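Local coordinates for stromal cell-derived factor 2-like protein (Arabidopsis thaliana, PDB 3MAL) that takes part in protein quality control and the unfolded protein response of the endoplasmic reticulum, in a complex with ERDJ3B and BiP that supports accumulation of the immune receptor EFR, at residues Lys75-Ala79 / Leu192-Glu196; Ser104-Gly108 / His158-Tyr162; Gln140-Arg145 / Asn182-Glu188. One frame throughout, in Å; residues are numbered along the deposited sequence. Where two conformers were deposited one is given.

Contact 1. Residues Lys75-Ala79 / Leu192-Glu196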
ATOM      1  N   LYS A  75     -16.180   8.117   6.359  1.00 18.34           N
ATOM      2  CA  LYS A  75     -15.732   9.483   6.056  1.00 17.02           C
ATOM      3  C   LYS A  75     -14.397   9.822   6.741  1.00 16.51           C
ATOM      4  O   LYS A  75     -13.938   9.106   7.662  1.00 15.69           O
ATOM      5  CB  LYS A  75     -16.828  10.491   6.431  1.00 17.16           C
ATOM      6  CG  LYS A  75     -17.053  10.665   7.961  1.00 16.78           C
ATOM      7  CD  LYS A  75     -18.394  11.311   8.232  1.00 18.27           C
ATOM      8  CE  LYS A  75     -18.635  11.539   9.695  1.00 17.96           C
ATOM      9  NZ  LYS A  75     -18.818  10.252  10.444  1.00 20.13           N
ATOM     10  N   GLN A  76     -13.761  10.895   6.271  1.00 15.08           N
ATOM     11  CA  GLN A  76     -12.535  11.389   6.900  1.00 14.62           C
ATOM     12  C   GLN A  76     -12.771  11.581   8.404  1.00 14.00           C
ATOM     13  O   GLN A  76     -13.809  12.140   8.814  1.00 13.23           O
ATOM     14  CB  GLN A  76     -12.100  12.712   6.270  1.00 15.09           C
ATOM     15  CG  GLN A  76     -11.666  12.619   4.784  1.00 18.00           C
ATOM     16  CD  GLN A  76     -11.175  13.956   4.241  1.00 24.09           C
ATOM     17  OE1 GLN A  76      -9.955  14.186   4.045  1.00 24.39           O
ATOM     18  NE2 GLN A  76     -12.125  14.858   4.002  1.00 23.44           N
ATOM     19  N   GLY A  77     -11.820  11.108   9.216  1.00 13.17           N
ATOM     20  CA  GLY A  77     -11.954  11.123  10.676  1.00 12.59           C
ATOM     21  C   GLY A  77     -12.584   9.868  11.294  1.00 12.87           C
ATOM     22  O   GLY A  77     -12.607   9.726  12.514  1.00 12.04           O
ATOM     23  N   ASP A  78     -13.136   8.976  10.462  1.00 12.98           N
ATOM     24  CA  ASP A  78     -13.656   7.707  10.977  1.00 12.90           C
ATOM     25  C   ASP A  78     -12.475   6.735  11.122  1.00 13.13           C
ATOM     26  O   ASP A  78     -11.577   6.708  10.264  1.00 12.74           O
ATOM     27  CB  ASP A  78     -14.733   7.105  10.050  1.00 12.93           C
ATOM     28  CG  ASP A  78     -16.069   7.864  10.087  1.00 14.53           C
ATOM     29  OD1 ASP A  78     -16.282   8.762  10.954  1.00 14.73           O
ATOM     30  OD2 ASP A  78     -16.923   7.551   9.222  1.00 16.01           O
ATOM     31  N   ALA A  79     -12.454   5.964  12.211  1.00 12.21           N
ATOM     32  CA  ALA A  79     -11.445   4.916  12.377  1.00 12.77           C
ATOM     33  C   ALA A  79     -11.568   3.877  11.261  1.00 12.29           C
ATOM     34  O   ALA A  79     -12.677   3.471  10.900  1.00 13.20           O
ATOM     35  CB  ALA A  79     -11.586   4.225  13.777  1.00 12.41           C
ATOM     36  N   LEU A 192      -5.816  12.136  11.271  1.00 10.49           N
ATOM     37  CA  LEU A 192      -6.883  13.099  11.463  1.00 10.89           C
ATOM     38  C   LEU A 192      -7.655  12.740  12.737  1.00 12.13           C
ATOM     39  O   LEU A 192      -7.762  11.545  13.093  1.00 12.17           O
ATOM     40  CB  LEU A 192      -7.814  13.168  10.250  1.00 10.22           C
ATOM     41  CG  LEU A 192      -7.259  13.638   8.893  1.00  9.19           C
ATOM     42  CD1 LEU A 192      -8.429  13.908   7.955  1.00 10.30           C
ATOM     43  CD2 LEU A 192      -6.338  14.905   9.029  1.00  9.44           C
ATOM     44  N   PRO A 193      -8.178  13.766  13.439  1.00 12.54           N
ATOM     45  CA  PRO A 193      -8.916  13.547  14.682  1.00 13.26           C
ATOM     46  C   PRO A 193     -10.045  12.555  14.493  1.00 13.80           C
ATOM     47  O   PRO A 193     -10.659  12.496  13.430  1.00 13.97           O
ATOM     48  CB  PRO A 193      -9.474  14.935  15.025  1.00 13.35           C
ATOM     49  CG  PRO A 193      -8.663  15.892  14.258  1.00 12.90           C
ATOM     50  CD  PRO A 193      -8.074  15.186  13.083  1.00 12.43           C
ATOM     51  N   LEU A 194     -10.291  11.760  15.520  1.00 15.59           N
ATOM     52  CA  LEU A 194     -11.424  10.838  15.537  1.00 16.71           C
ATOM     53  C   LEU A 194     -12.730  11.565  15.686  1.00 17.83           C
ATOM     54  O   LEU A 194     -12.929  12.312  16.664  1.00 18.36           O
ATOM     55  CB  LEU A 194     -11.303   9.873  16.708  1.00 17.03           C
ATOM     56  CG  LEU A 194     -10.575   8.565  16.525  1.00 17.93           C
ATOM     57  CD1 LEU A 194     -10.308   7.976  17.933  1.00 19.46           C
ATOM     58  CD2 LEU A 194     -11.418   7.627  15.672  1.00 17.71           C
ATOM     59  N   ASN A 195     -13.638  11.313  14.751  1.00 18.76           N
ATOM     60  CA  ASN A 195     -14.982  11.861  14.813  1.00 21.79           C
ATOM     61  C   ASN A 195     -15.666  11.503  16.130  1.00 24.27           C
ATOM     62  O   ASN A 195     -16.657  12.111  16.504  1.00 24.90           O
ATOM     63  CB  ASN A 195     -15.801  11.446  13.588  1.00 20.54           C
ATOM     64  CG  ASN A 195     -15.378  12.211  12.346  1.00 19.91           C
ATOM     65  OD1 ASN A 195     -15.027  13.385  12.435  1.00 21.10           O
ATOM     66  ND2 ASN A 195     -15.403  11.559  11.196  1.00 16.62           N
ATOM     67  N   GLU A 196     -15.100  10.502  16.799  1.00 27.76           N
ATOM     68  CA  GLU A 196     -15.316  10.197  18.226  1.00 31.25           C
ATOM     69  C   GLU A 196     -15.743   8.752  18.299  1.00 31.90           C
ATOM     70  O   GLU A 196     -15.019   7.930  18.868  1.00 31.99           O
ATOM     71  CB  GLU A 196     -16.342  11.120  18.913  1.00 32.12           C
ATOM     72  CG  GLU A 196     -15.767  12.398  19.566  1.00 36.26           C
ATOM     73  CD  GLU A 196     -16.821  13.174  20.387  1.00 42.25           C
ATOM     74  OE1 GLU A 196     -17.677  12.519  21.038  1.00 44.26           O
ATOM     75  OE2 GLU A 196     -16.794  14.439  20.399  1.00 44.98           O
TER

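Contact 2. Residues Ser104-Gly108 / His158-Tyr162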
ATOM      1  N   SER A 104       5.051  -9.230 -11.931  1.00 11.43           N
ATOM      2  CA  SER A 104       5.977  -8.278 -11.293  1.00 10.07           C
ATOM      3  C   SER A 104       7.376  -8.475 -11.901  1.00 10.55           C
ATOM      4  O   SER A 104       7.689  -9.579 -12.351  1.00 10.31           O
ATOM      5  CB  SER A 104       5.999  -8.496  -9.779  1.00 10.07           C
ATOM      6  OG  SER A 104       6.551  -9.761  -9.396  1.00  7.61           O
ATOM      7  N   PRO A 105       8.221  -7.423 -11.907  1.00 10.43           N
ATOM      8  CA  PRO A 105       9.430  -7.503 -12.748  1.00 11.25           C
ATOM      9  C   PRO A 105      10.566  -8.417 -12.292  1.00 11.63           C
ATOM     10  O   PRO A 105      11.397  -8.800 -13.130  1.00 12.79           O
ATOM     11  CB  PRO A 105       9.920  -6.040 -12.820  1.00 11.52           C
ATOM     12  CG  PRO A 105       8.969  -5.228 -11.993  1.00 10.75           C
ATOM     13  CD  PRO A 105       8.119  -6.149 -11.191  1.00 10.11           C
ATOM     14  N   ILE A 106      10.643  -8.756 -11.005  1.00 11.45           N
ATOM     15  CA  ILE A 106      11.764  -9.566 -10.526  1.00 11.50           C
ATOM     16  C   ILE A 106      11.351 -11.012 -10.264  1.00 11.89           C
ATOM     17  O   ILE A 106      11.988 -11.935 -10.790  1.00 12.51           O
ATOM     18  CB  ILE A 106      12.506  -8.944  -9.268  1.00 11.10           C
ATOM     19  CG1 ILE A 106      13.160  -7.604  -9.637  1.00 10.51           C
ATOM     20  CG2 ILE A 106      13.579  -9.881  -8.759  1.00 11.62           C
ATOM     21  CD1 ILE A 106      13.993  -6.970  -8.487  1.00 10.33           C
ATOM     22  N   SER A 107      10.287 -11.201  -9.482  1.00 11.01           N
ATOM     23  CA  SER A 107       9.894 -12.534  -9.010  1.00 10.87           C
ATOM     24  C   SER A 107       8.723 -13.168  -9.791  1.00 10.61           C
ATOM     25  O   SER A 107       8.354 -14.314  -9.541  1.00 10.38           O
ATOM     26  CB  SER A 107       9.585 -12.499  -7.514  1.00 10.50           C
ATOM     27  OG  SER A 107       8.461 -11.651  -7.253  1.00 11.75           O
ATOM     28  N   GLY A 108       8.137 -12.438 -10.730  1.00 10.08           N
ATOM     29  CA  GLY A 108       7.048 -13.004 -11.543  1.00 10.62           C
ATOM     30  C   GLY A 108       5.809 -13.308 -10.717  1.00 10.59           C
ATOM     31  O   GLY A 108       5.060 -14.250 -11.022  1.00 11.44           O
ATOM     32  N   HIS A 158      10.284  -8.157  -0.115  1.00  8.91           N
ATOM     33  CA  HIS A 158      11.386  -9.089   0.173  1.00  9.32           C
ATOM     34  C   HIS A 158      12.713  -8.462  -0.248  1.00 10.34           C
ATOM     35  O   HIS A 158      12.745  -7.452  -0.944  1.00 10.51           O
ATOM     36  CB  HIS A 158      11.235 -10.450  -0.535  1.00  8.95           C
ATOM     37  CG  HIS A 158      10.635 -10.384  -1.916  1.00  8.10           C
ATOM     38  ND1 HIS A 158       9.957 -11.447  -2.477  1.00  9.01           N
ATOM     39  CD2 HIS A 158      10.593  -9.389  -2.836  1.00  8.37           C
ATOM     40  CE1 HIS A 158       9.528 -11.116  -3.684  1.00  8.28           C
ATOM     41  NE2 HIS A 158       9.906  -9.871  -3.931  1.00 10.99           N
ATOM     42  N   ASP A 159      13.798  -9.096   0.160  1.00 10.46           N
ATOM     43  CA  ASP A 159      15.144  -8.644  -0.148  1.00 12.25           C
ATOM     44  C   ASP A 159      15.494  -9.051  -1.593  1.00 12.18           C
ATOM     45  O   ASP A 159      16.418  -9.833  -1.825  1.00 12.30           O
ATOM     46  CB  ASP A 159      16.103  -9.295   0.853  1.00 12.84           C
ATOM     47  CG  ASP A 159      17.509  -8.765   0.756  1.00 16.35           C
ATOM     48  OD1 ASP A 159      17.701  -7.625   0.298  1.00 19.66           O
ATOM     49  OD2 ASP A 159      18.427  -9.515   1.127  1.00 20.80           O
ATOM     50  N   LYS A 160      14.721  -8.529  -2.545  1.00 11.65           N
ATOM     51  CA  LYS A 160      14.957  -8.701  -3.982  1.00 12.36           C
ATOM     52  C   LYS A 160      14.946  -7.305  -4.569  1.00 12.06           C
ATOM     53  O   LYS A 160      13.919  -6.634  -4.527  1.00 11.90           O
ATOM     54  CB  LYS A 160      13.880  -9.597  -4.616  1.00 12.31           C
ATOM     55  CG  LYS A 160      13.869 -11.010  -4.015  1.00 15.08           C
ATOM     56  CD  LYS A 160      13.101 -11.990  -4.893  1.00 19.78           C
ATOM     57  CE  LYS A 160      12.929 -13.359  -4.220  1.00 21.02           C
ATOM     58  NZ  LYS A 160      14.111 -14.233  -4.442  1.00 25.02           N
ATOM     59  N   LYS A 161      16.102  -6.858  -5.082  1.00 12.42           N
ATOM     60  CA  LYS A 161      16.304  -5.442  -5.355  1.00 12.26           C
ATOM     61  C   LYS A 161      16.586  -5.105  -6.808  1.00 12.21           C
ATOM     62  O   LYS A 161      17.246  -5.871  -7.515  1.00 11.27           O
ATOM     63  CB  LYS A 161      17.467  -4.896  -4.521  1.00 13.13           C
ATOM     64  CG  LYS A 161      17.344  -5.044  -3.019  1.00 13.81           C
ATOM     65  CD  LYS A 161      18.504  -4.284  -2.402  1.00 17.91           C
ATOM     66  CE  LYS A 161      19.049  -4.915  -1.140  1.00 22.87           C
ATOM     67  NZ  LYS A 161      18.423  -4.339   0.071  1.00 23.27           N
ATOM     68  N   TYR A 162      16.108  -3.937  -7.238  1.00 11.44           N
ATOM     69  CA  TYR A 162      16.486  -3.371  -8.540  1.00 11.63           C
ATOM     70  C   TYR A 162      17.966  -2.961  -8.504  1.00 12.38           C
ATOM     71  O   TYR A 162      18.531  -2.783  -7.424  1.00 11.41           O
ATOM     72  CB  TYR A 162      15.553  -2.188  -8.895  1.00 11.15           C
ATOM     73  CG  TYR A 162      14.101  -2.632  -8.984  1.00  8.57           C
ATOM     74  CD1 TYR A 162      13.193  -2.348  -7.968  1.00  8.14           C
ATOM     75  CD2 TYR A 162      13.660  -3.388 -10.067  1.00  8.19           C
ATOM     76  CE1 TYR A 162      11.855  -2.786  -8.047  1.00  8.04           C
ATOM     77  CE2 TYR A 162      12.358  -3.838 -10.161  1.00  8.39           C
ATOM     78  CZ  TYR A 162      11.452  -3.536  -9.157  1.00  9.03           C
ATOM     79  OH  TYR A 162      10.171  -4.007  -9.286  1.00  7.47           O
TER

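Contact 3. Residues Gln140-Arg145 / Asn182-Glu188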
ATOM      1  N   GLN A 140      -1.227   2.834  14.553  1.00 13.04           N
ATOM      2  CA  GLN A 140       0.186   2.892  14.236  1.00 14.14           C
ATOM      3  C   GLN A 140       0.954   1.759  14.924  1.00 15.00           C
ATOM      4  O   GLN A 140       0.670   1.409  16.063  1.00 15.42           O
ATOM      5  CB  GLN A 140       0.751   4.244  14.662  1.00 15.16           C
ATOM      6  CG  GLN A 140       2.218   4.384  14.395  1.00 17.40           C
ATOM      7  CD  GLN A 140       2.752   5.747  14.810  1.00 23.57           C
ATOM      8  OE1 GLN A 140       2.629   6.728  14.078  1.00 23.58           O
ATOM      9  NE2 GLN A 140       3.389   5.796  15.975  1.00 23.99           N
ATOM     10  N   ASP A 141       1.912   1.183  14.221  1.00 15.59           N
ATOM     11  CA  ASP A 141       2.698   0.068  14.722  1.00 17.11           C
ATOM     12  C   ASP A 141       1.996  -1.241  14.903  1.00 16.54           C
ATOM     13  O   ASP A 141       2.648  -2.161  15.357  1.00 17.34           O
ATOM     14  CB  ASP A 141       3.402   0.366  16.056  1.00 18.19           C
ATOM     15  CG  ASP A 141       4.252   1.573  15.986  1.00 22.64           C
ATOM     16  OD1 ASP A 141       3.900   2.581  16.630  1.00 29.43           O
ATOM     17  OD2 ASP A 141       5.269   1.533  15.269  1.00 26.98           O
ATOM     18  N   GLN A 142       0.713  -1.399  14.590  1.00 16.12           N
ATOM     19  CA  GLN A 142       0.176  -2.770  14.743  1.00 15.05           C
ATOM     20  C   GLN A 142       0.415  -3.568  13.473  1.00 14.07           C
ATOM     21  O   GLN A 142       0.474  -3.011  12.381  1.00 12.73           O
ATOM     22  CB  GLN A 142      -1.310  -2.864  15.184  1.00 16.17           C
ATOM     23  CG  GLN A 142      -2.172  -2.145  14.317  1.00 17.78           C
ATOM     24  CD  GLN A 142      -3.650  -2.406  14.459  1.00 15.85           C
ATOM     25  OE1 GLN A 142      -4.245  -2.638  15.539  1.00 17.51           O
ATOM     26  NE2 GLN A 142      -4.270  -2.259  13.364  1.00 13.01           N
ATOM     27  N   ARG A 143       0.518  -4.882  13.610  1.00 12.17           N
ATOM     28  CA  ARG A 143       0.839  -5.739  12.483  1.00 11.54           C
ATOM     29  C   ARG A 143      -0.421  -5.967  11.659  1.00 10.47           C
ATOM     30  O   ARG A 143      -1.476  -6.330  12.205  1.00  9.38           O
ATOM     31  CB  ARG A 143       1.410  -7.054  13.010  1.00 11.67           C
ATOM     32  CG  ARG A 143       2.729  -6.863  13.784  1.00 14.65           C
ATOM     33  CD  ARG A 143       3.088  -8.085  14.629  1.00 17.50           C
ATOM     34  NE  ARG A 143       3.991  -8.957  13.886  1.00 22.29           N
ATOM     35  CZ  ARG A 143       3.655 -10.117  13.332  1.00 25.48           C
ATOM     36  NH1 ARG A 143       2.414 -10.585  13.447  1.00 28.21           N
ATOM     37  NH2 ARG A 143       4.573 -10.816  12.669  1.00 25.92           N
ATOM     38  N   VAL A 144      -0.322  -5.708  10.353  1.00  9.22           N
ATOM     39  CA  VAL A 144      -1.483  -5.824   9.451  1.00  8.29           C
ATOM     40  C   VAL A 144      -1.038  -6.460   8.137  1.00  8.29           C
ATOM     41  O   VAL A 144       0.159  -6.526   7.825  1.00  7.91           O
ATOM     42  CB  VAL A 144      -2.158  -4.423   9.134  1.00  7.28           C
ATOM     43  CG1 VAL A 144      -2.587  -3.710  10.420  1.00  6.16           C
ATOM     44  CG2 VAL A 144      -1.218  -3.511   8.298  1.00  6.02           C
ATOM     45  N   ARG A 145      -2.016  -6.921   7.370  1.00  8.96           N
ATOM     46  CA  ARG A 145      -1.783  -7.317   5.976  1.00  8.67           C
ATOM     47  C   ARG A 145      -2.762  -6.497   5.169  1.00  8.66           C
ATOM     48  O   ARG A 145      -3.776  -6.045   5.709  1.00  9.26           O
ATOM     49  CB  ARG A 145      -2.053  -8.815   5.771  1.00  8.49           C
ATOM     50  CG  ARG A 145      -1.119  -9.728   6.563  1.00  9.86           C
ATOM     51  CD  ARG A 145      -1.255 -11.222   6.168  1.00 14.82           C
ATOM     52  NE  ARG A 145      -0.939 -12.077   7.321  1.00 20.53           N
ATOM     53  CZ  ARG A 145       0.252 -12.597   7.591  1.00 19.24           C
ATOM     54  NH1 ARG A 145       1.282 -12.398   6.800  1.00 22.36           N
ATOM     55  NH2 ARG A 145       0.398 -13.346   8.655  1.00 22.65           N
ATOM     56  N   ASN A 182       4.719 -10.688   4.140  1.00  9.80           N
ATOM     57  CA  ASN A 182       3.572  -9.818   3.818  1.00  9.27           C
ATOM     58  C   ASN A 182       2.888  -9.176   5.031  1.00  9.31           C
ATOM     59  O   ASN A 182       1.723  -8.807   4.981  1.00  9.08           O
ATOM     60  CB  ASN A 182       2.590 -10.411   2.765  1.00  9.77           C
ATOM     61  CG  ASN A 182       2.246 -11.865   2.995  1.00 10.72           C
ATOM     62  OD1 ASN A 182       1.662 -12.225   4.025  1.00  9.61           O
ATOM     63  ND2 ASN A 182       2.545 -12.715   1.994  1.00  8.84           N
ATOM     64  N   ILE A 183       3.634  -9.048   6.120  1.00  8.83           N
ATOM     65  CA  ILE A 183       3.144  -8.253   7.226  0.50  9.53           C
ATOM     66  C   ILE A 183       3.719  -6.837   7.135  1.00  8.92           C
ATOM     67  O   ILE A 183       4.898  -6.619   6.788  1.00  8.94           O
ATOM     68  CB  ILE A 183       3.363  -8.933   8.600  0.50  9.70           C
ATOM     69  CG1 ILE A 183       2.668  -8.137   9.717  0.50 10.44           C
ATOM     70  CG2 ILE A 183       4.833  -9.161   8.871  0.50 11.43           C
ATOM     71  CD1 ILE A 183       3.485  -6.995  10.287  0.50 12.31           C
ATOM     72  N   TRP A 184       2.844  -5.870   7.376  1.00  8.91           N
ATOM     73  CA  TRP A 184       3.201  -4.455   7.306  1.00  9.70           C
ATOM     74  C   TRP A 184       2.772  -3.733   8.590  1.00  9.69           C
ATOM     75  O   TRP A 184       1.937  -4.229   9.345  1.00  9.17           O
ATOM     76  CB  TRP A 184       2.516  -3.793   6.095  1.00  8.99           C
ATOM     77  CG  TRP A 184       2.965  -4.363   4.762  1.00  9.22           C
ATOM     78  CD1 TRP A 184       2.541  -5.526   4.179  1.00  7.84           C
ATOM     79  CD2 TRP A 184       3.923  -3.789   3.854  1.00  8.50           C
ATOM     80  NE1 TRP A 184       3.174  -5.710   2.967  1.00  8.99           N
ATOM     81  CE2 TRP A 184       4.025  -4.662   2.746  1.00  8.41           C
ATOM     82  CE3 TRP A 184       4.704  -2.634   3.875  1.00  8.38           C
ATOM     83  CZ2 TRP A 184       4.880  -4.405   1.661  1.00  8.53           C
ATOM     84  CZ3 TRP A 184       5.555  -2.371   2.798  1.00  8.06           C
ATOM     85  CH2 TRP A 184       5.628  -3.253   1.704  1.00  8.00           C
ATOM     86  N   LEU A 185       3.343  -2.549   8.795  1.00 10.24           N
ATOM     87  CA  LEU A 185       3.055  -1.682   9.942  1.00 11.39           C
ATOM     88  C   LEU A 185       2.898  -0.223   9.449  1.00 11.43           C
ATOM     89  O   LEU A 185       3.761   0.298   8.725  1.00 11.17           O
ATOM     90  CB  LEU A 185       4.211  -1.765  10.957  1.00 12.05           C
ATOM     91  CG  LEU A 185       4.636  -3.189  11.385  1.00 15.28           C
ATOM     92  CD1 LEU A 185       6.140  -3.363  11.476  1.00 18.76           C
ATOM     93  CD2 LEU A 185       4.009  -3.583  12.686  1.00 18.61           C
ATOM     94  N   ALA A 186       1.804   0.427   9.816  1.00 11.96           N
ATOM     95  CA  ALA A 186       1.699   1.861   9.559  1.00 13.15           C
ATOM     96  C   ALA A 186       2.599   2.616  10.534  1.00 14.44           C
ATOM     97  O   ALA A 186       2.616   2.335  11.744  1.00 14.30           O
ATOM     98  CB  ALA A 186       0.241   2.348   9.651  1.00 13.02           C
ATOM     99  N   ALA A 187       3.355   3.575  10.001  1.00 16.28           N
ATOM    100  CA  ALA A 187       4.253   4.405  10.832  1.00 17.00           C
ATOM    101  C   ALA A 187       4.351   5.868  10.352  1.00 17.29           C
ATOM    102  O   ALA A 187       3.849   6.231   9.260  1.00 17.35           O
ATOM    103  CB  ALA A 187       5.634   3.768  10.865  1.00 18.04           C
ATOM    104  N   GLU A 188       5.000   6.712  11.148  1.00 17.08           N
ATOM    105  CA  GLU A 188       5.327   8.074  10.707  1.00 17.92           C
ATOM    106  C   GLU A 188       4.135   8.857  10.167  1.00 17.33           C
ATOM    107  O   GLU A 188       4.294   9.722   9.318  1.00 18.96           O
ATOM    108  CB  GLU A 188       6.429   8.057   9.637  1.00 18.05           C
ATOM    109  CG  GLU A 188       7.721   7.645  10.207  1.00 21.79           C
ATOM    110  CD  GLU A 188       8.846   7.537   9.200  1.00 25.48           C
ATOM    111  OE1 GLU A 188       9.032   8.413   8.319  1.00 28.90           O
ATOM    112  OE2 GLU A 188       9.596   6.565   9.333  1.00 28.25           O
TER
HETATM  113  O   HOH W   1      -0.389  -0.581  11.420  1.00  7.46           O

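Contact 1. Residues Lys75-Ala79 / Leu192-Glu196
The side chains of N195 (chi1 -74°) and D78 both leave the backbone with CG anti to the carbonyl carbon, and this brings the amide ND2 of N195 against D78 OD1. The N195 ND2 to D78 OD1 bond is 2.9 Å long and almost straight. OD1 lies in the plane of the amide, whereas ND2 stands above the carboxylate plane, the two planes being 86° apart. ND2 also donates to Q76 O, again at 2.9 Å but more bent (147°). Residues K75 to D78 form a type II beta turn, closed by D78 N to K75 O, with G77 at its third position; G77 presents its bare CA to P193 O at 3.3 Å. The turn belongs to the loop joining strands 64-67 and 85-90 of the beta-trefoil, and the C-terminal tail packs on it. G77 O receives N195 N (2.9 Å) and a CA-H...O contact from L194. K75 NZ reaches the syn lone pair of D78 OD1 in a salt bridge, and that oxygen thus accepts from both lysine and asparagine. Beside this polar cluster, L194 CD2 meets A79 CB at 3.9 Å, while Y20, near the N terminus, bonds to the turn's backbone.

Contact 2. Residues Ser104-Gly108 / His158-Tyr162
The backbones of I106 and K160 come no closer than 7.3 Å between their CA atoms, so the loop 104-108 meets the end of strand 154-161 mostly through side chains. In I106, CG1 stands anti to the carbonyl carbon (chi1 -64°) and the chain then runs on extended, which carries CD1 over one face of the Y162 ring. CD1 lies 4.1 Å from the ring centroid and 20° off the normal, a CH-pi contact offset toward the CD2-CE2 side. The same methyl touches the backbone at K161 O, 3.6 Å away, and the other branch, CG2, rests on K160 CB at 4.2 Å. P105 takes the phenol end of the tyrosine: its CG comes to 3.2 Å from Y162 OH, near the ring plane, and the two side chains cross at about a right angle. Y42 lies against both P105 and Y162.

In the beta-trefoil built from MIR motifs, this contact joins the loop between strands 96-100 and 110-115 to a strand of the next MIR repeat, at the surface. The polar side of the loop turns to H158, where S107 OG lies at the edge of the imidazole, in its plane and 3.8 Å from CE1. The two are linked through E171 on the neighbouring strand 170-175, whose OE1 is hydrogen-bonded to both S107 OG and H158 NE2, while its OE2 takes S104 OG and the backbone N of I106. One carboxylate thus holds the loop and the imidazole together. K160 stretches its aliphatic chain over the H158 ring, CD lying 3.8 Å above its centre; the same CD is 4.4 Å from S107 CB.

Contact 3. Residues Gln140-Arg145 / Asn182-Glu188
Strands 143-148 and 184-190 are antiparallel neighbours in the six-stranded barrel of the beta-trefoil, and here the first and last strands of the third MIR repeat pair. V144 and W184 form a hydrogen-bonded pair: W184 N reaches V144 O at 2.8 Å, and V144 N returns a bond to W184 O at 2.9 Å. V144 CG2 packs on W184 CB; V144 also packs on L129, and W184 on L26, and the indole NE1 reaches across to L155 O. The short strands 143-145 and 184-187 run at 115° to each other.

Beyond the V144-W184 pair a water bridges the gap between the chains, donating to Q142 O and accepting from A186 N. The main chains meet again where D141 N donates to A186 O (2.8 Å), nearly along the C=O axis. Q140 extends its side chain past this carbonyl, with CG anti to the backbone N and 3.4 Å from A186 O, and its OE1 goes on to Y191.

On the other face, R143 and L185 lie side by side, pointing the same way, with R143 CG 3.7 Å from L185 CD2. In one of its two conformers, I183 crosses the arginine at about a right angle, with CG1 over the centre of one guanidinium face, while R143 NH2 forms a salt bridge with E29.

At the far end R145, extended from CG to NE, brings CG to 3.4 Å from N182 O; NE is paired with E132, and NH1 also donates to K179 O. The guanidinium and amide planes stand 72° apart, and R145 NH1 donates to N182 OD1 at 2.8 Å in a bent bond (131°).

From the N terminus, residues 75-79 come first, in the loop between strands 64-67 and 85-90; their partner, 192-196, is the last modelled stretch, so contact 1 closes a loop of over one hundred residues that contains both other contacts. Residues 104-108 and 140-145 then alternate with 158-162 and 182-188, making contacts 2 and 3 cross. Contact 3 joins two barrel strands, whereas contact 2 ties a loop to strand 154-161 in the other sheet; strand 143-148 leads directly into that strand. The centres of contacts 1 and 2 are about 36 Å apart, on opposite sides of the chain's centre, and that of contact 3 is about 19 Å from the first and 21 Å from the second.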